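Local structure of 3-dehydroquinate dehydratase (Aquifex aeolicus, 2EGZ) at residues P122-W125 with I126-E129. The protein probably catalyses the cis-dehydration of 3-dehydroquinate to 3-dehydroshikimate, the third step of the chorismate pathway, through a Schiff base with its substrate. Numbering follows the deposited sequence.
Sequences PPNW and IIRE
Trp-125 lays one face of its indole on the side chain of Ile-126. CG1 of Ile-126 sits 3.4 Å from the centroid of the Trp-125 six-membered ring, 10° off the normal, a CH-pi contact. Trp-125 CG stands between its own backbone N and carbonyl carbon (chi1 70°), which lays the ring over Ile-126. At the rim of the same ring, Glu-129 OE1 comes within 3.5 Å of Trp-125 CZ3, near the ring plane.

The CG2 methyl of Ile-126 packs 3.7 Å from Pro-122 CB. Ile-126 CD1, at the end of the branch whose CG1 lies over the ring, is 3.9 Å from Pro-123 CD. Ser-35 of the second subunit packs on Pro-122, Pro-123 and Ile-126, which places this patch at the dimer contact.

The backbone bonds are those of a starting helix. Pro-123 O accepts from Ile-127 N at 3.2 Å and, weakly, from Ile-126 N. Arg-128 N donates a hydrogen bond to Asn-124 O, and Glu-129 N one to Trp-125 O.

Asn-124 and Arg-128 share a water. It accepts from Asn-124 ND2 at 3.0 Å and from Arg-128 NH1 at 3.2 Å, at the edge of the guanidinium. The Arg-128 chain bends at chi3 (-69°), and its guanidinium turns one face to Asn-124 O. Arg-128 NH1 also hydrogen-bonds Gln-162 OE1, and Asn-124 OD1 is hydrogen-bonded to Arg-155 NH2. A leucine in place of Arg-128 would probably leave both the water and Gln-162 without this donor.

Pro-122 packs on Val-145 and Ile-127 on Ile-143, both of strand 140-146. The segment is the loop end, N-cap (Pro-123) and first turn of helix 124-136, which connects strands 110-117 and 140-146 in a beta-alpha-beta unit of the type I dehydroquinase TIM barrel. These strands carry the catalytic His-116 and Lys-142.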
ATOM      1  N   PRO B 122       1.106   3.532  13.319  1.00 14.07           N
ATOM      2  CA  PRO B 122       2.265   2.658  13.117  1.00 13.94           C
ATOM      3  C   PRO B 122       3.483   2.973  13.972  1.00 14.48           C
ATOM      4  O   PRO B 122       3.594   4.063  14.544  1.00 14.85           O
ATOM      5  CB  PRO B 122       2.537   2.795  11.619  1.00 14.58           C
ATOM      6  CG  PRO B 122       2.119   4.209  11.332  1.00 16.84           C
ATOM      7  CD  PRO B 122       0.833   4.342  12.116  1.00 14.98           C
ATOM      8  N   PRO B 123       4.405   2.001  14.091  1.00 14.07           N
ATOM      9  CA  PRO B 123       5.637   2.141  14.873  1.00 13.96           C
ATOM     10  C   PRO B 123       6.406   3.389  14.465  1.00 13.08           C
ATOM     11  O   PRO B 123       6.258   3.882  13.350  1.00 12.16           O
ATOM     12  CB  PRO B 123       6.395   0.859  14.542  1.00 15.33           C
ATOM     13  CG  PRO B 123       5.289  -0.129  14.396  1.00 16.49           C
ATOM     14  CD  PRO B 123       4.288   0.632  13.556  1.00 14.12           C
ATOM     15  N   ASN B 124       7.242   3.888  15.367  1.00 14.24           N
ATOM     16  CA  ASN B 124       8.001   5.097  15.093  1.00 14.79           C
ATOM     17  C   ASN B 124       8.815   5.095  13.812  1.00 13.72           C
ATOM     18  O   ASN B 124       8.827   6.097  13.105  1.00 13.15           O
ATOM     19  CB  ASN B 124       8.911   5.432  16.275  1.00 14.44           C
ATOM     20  CG  ASN B 124       8.133   5.643  17.556  1.00 15.73           C
ATOM     21  OD1 ASN B 124       6.933   5.924  17.526  1.00 15.86           O
ATOM     22  ND2 ASN B 124       8.812   5.523  18.689  1.00 16.35           N
ATOM     23  N   TRP B 125       9.482   3.984  13.494  1.00 14.52           N
ATOM     24  CA  TRP B 125      10.304   3.959  12.290  1.00 15.43           C
ATOM     25  C   TRP B 125       9.493   4.202  11.023  1.00 15.14           C
ATOM     26  O   TRP B 125      10.006   4.765  10.053  1.00 14.01           O
ATOM     27  CB  TRP B 125      11.092   2.643  12.173  1.00 18.25           C
ATOM     28  CG  TRP B 125      10.272   1.435  11.864  1.00 21.00           C
ATOM     29  CD1 TRP B 125       9.690   0.585  12.759  1.00 21.81           C
ATOM     30  CD2 TRP B 125       9.948   0.932  10.561  1.00 24.16           C
ATOM     31  NE1 TRP B 125       9.029  -0.422  12.093  1.00 23.58           N
ATOM     32  CE2 TRP B 125       9.173  -0.233  10.744  1.00 24.49           C
ATOM     33  CE3 TRP B 125      10.246   1.352   9.257  1.00 25.09           C
ATOM     34  CZ2 TRP B 125       8.682  -0.985   9.667  1.00 25.89           C
ATOM     35  CZ3 TRP B 125       9.758   0.603   8.184  1.00 27.32           C
ATOM     36  CH2 TRP B 125       8.985  -0.554   8.401  1.00 25.50           C
ATOM     37  N   ILE B 126       8.230   3.784  11.033  1.00 13.88           N
ATOM     38  CA  ILE B 126       7.351   3.992   9.888  1.00 13.81           C
ATOM     39  C   ILE B 126       6.961   5.469   9.820  1.00 14.09           C
ATOM     40  O   ILE B 126       6.946   6.065   8.745  1.00 14.47           O
ATOM     41  CB  ILE B 126       6.082   3.118   9.996  1.00 15.78           C
ATOM     42  CG1 ILE B 126       6.462   1.650   9.779  1.00 15.46           C
ATOM     43  CG2 ILE B 126       5.041   3.561   8.974  1.00 16.12           C
ATOM     44  CD1 ILE B 126       5.292   0.683   9.838  1.00 18.86           C
ATOM     45  N   ILE B 127       6.650   6.059  10.971  1.00 11.47           N
ATOM     46  CA  ILE B 127       6.299   7.475  11.007  1.00 13.32           C
ATOM     47  C   ILE B 127       7.452   8.292  10.424  1.00 12.56           C
ATOM     48  O   ILE B 127       7.252   9.154   9.565  1.00 12.68           O
ATOM     49  CB  ILE B 127       6.036   7.948  12.457  1.00 12.32           C
ATOM     50  CG1 ILE B 127       4.766   7.283  12.987  1.00 12.72           C
ATOM     51  CG2 ILE B 127       5.929   9.477  12.505  1.00 14.45           C
ATOM     52  CD1 ILE B 127       4.482   7.543  14.449  1.00 11.08           C
ATOM     53  N   ARG B 128       8.667   8.006  10.883  1.00 12.76           N
ATOM     54  CA  ARG B 128       9.839   8.729  10.403  1.00 13.88           C
ATOM     55  C   ARG B 128      10.135   8.483   8.926  1.00 14.33           C
ATOM     56  O   ARG B 128      10.544   9.397   8.215  1.00 14.34           O
ATOM     57  CB  ARG B 128      11.070   8.371  11.245  1.00 13.04           C
ATOM     58  CG  ARG B 128      11.015   8.897  12.676  1.00 15.01           C
ATOM     59  CD  ARG B 128      12.354   8.696  13.382  1.00 15.82           C
ATOM     60  NE  ARG B 128      12.626   7.283  13.622  1.00 19.27           N
ATOM     61  CZ  ARG B 128      12.384   6.657  14.768  1.00 17.36           C
ATOM     62  NH1 ARG B 128      11.870   7.315  15.802  1.00 16.63           N
ATOM     63  NH2 ARG B 128      12.648   5.364  14.874  1.00 18.47           N
ATOM     64  N   GLU B 129       9.935   7.253   8.464  1.00 16.65           N
ATOM     65  CA  GLU B 129      10.194   6.943   7.062  1.00 18.11           C
ATOM     66  C   GLU B 129       9.233   7.689   6.145  1.00 17.67           C
ATOM     67  O   GLU B 129       9.632   8.186   5.091  1.00 17.17           O
ATOM     68  CB  GLU B 129      10.072   5.445   6.801  1.00 21.52           C
ATOM     69  CG  GLU B 129      10.416   5.071   5.368  1.00 25.70           C
ATOM     70  CD  GLU B 129      10.330   3.585   5.123  1.00 29.31           C
ATOM     71  OE1 GLU B 129      11.006   2.826   5.848  1.00 31.93           O
ATOM     72  OE2 GLU B 129       9.588   3.177   4.205  1.00 32.41           O
TER
HETATM   73  O   HOH W   1      11.781   5.336  18.282  1.00 28.56           O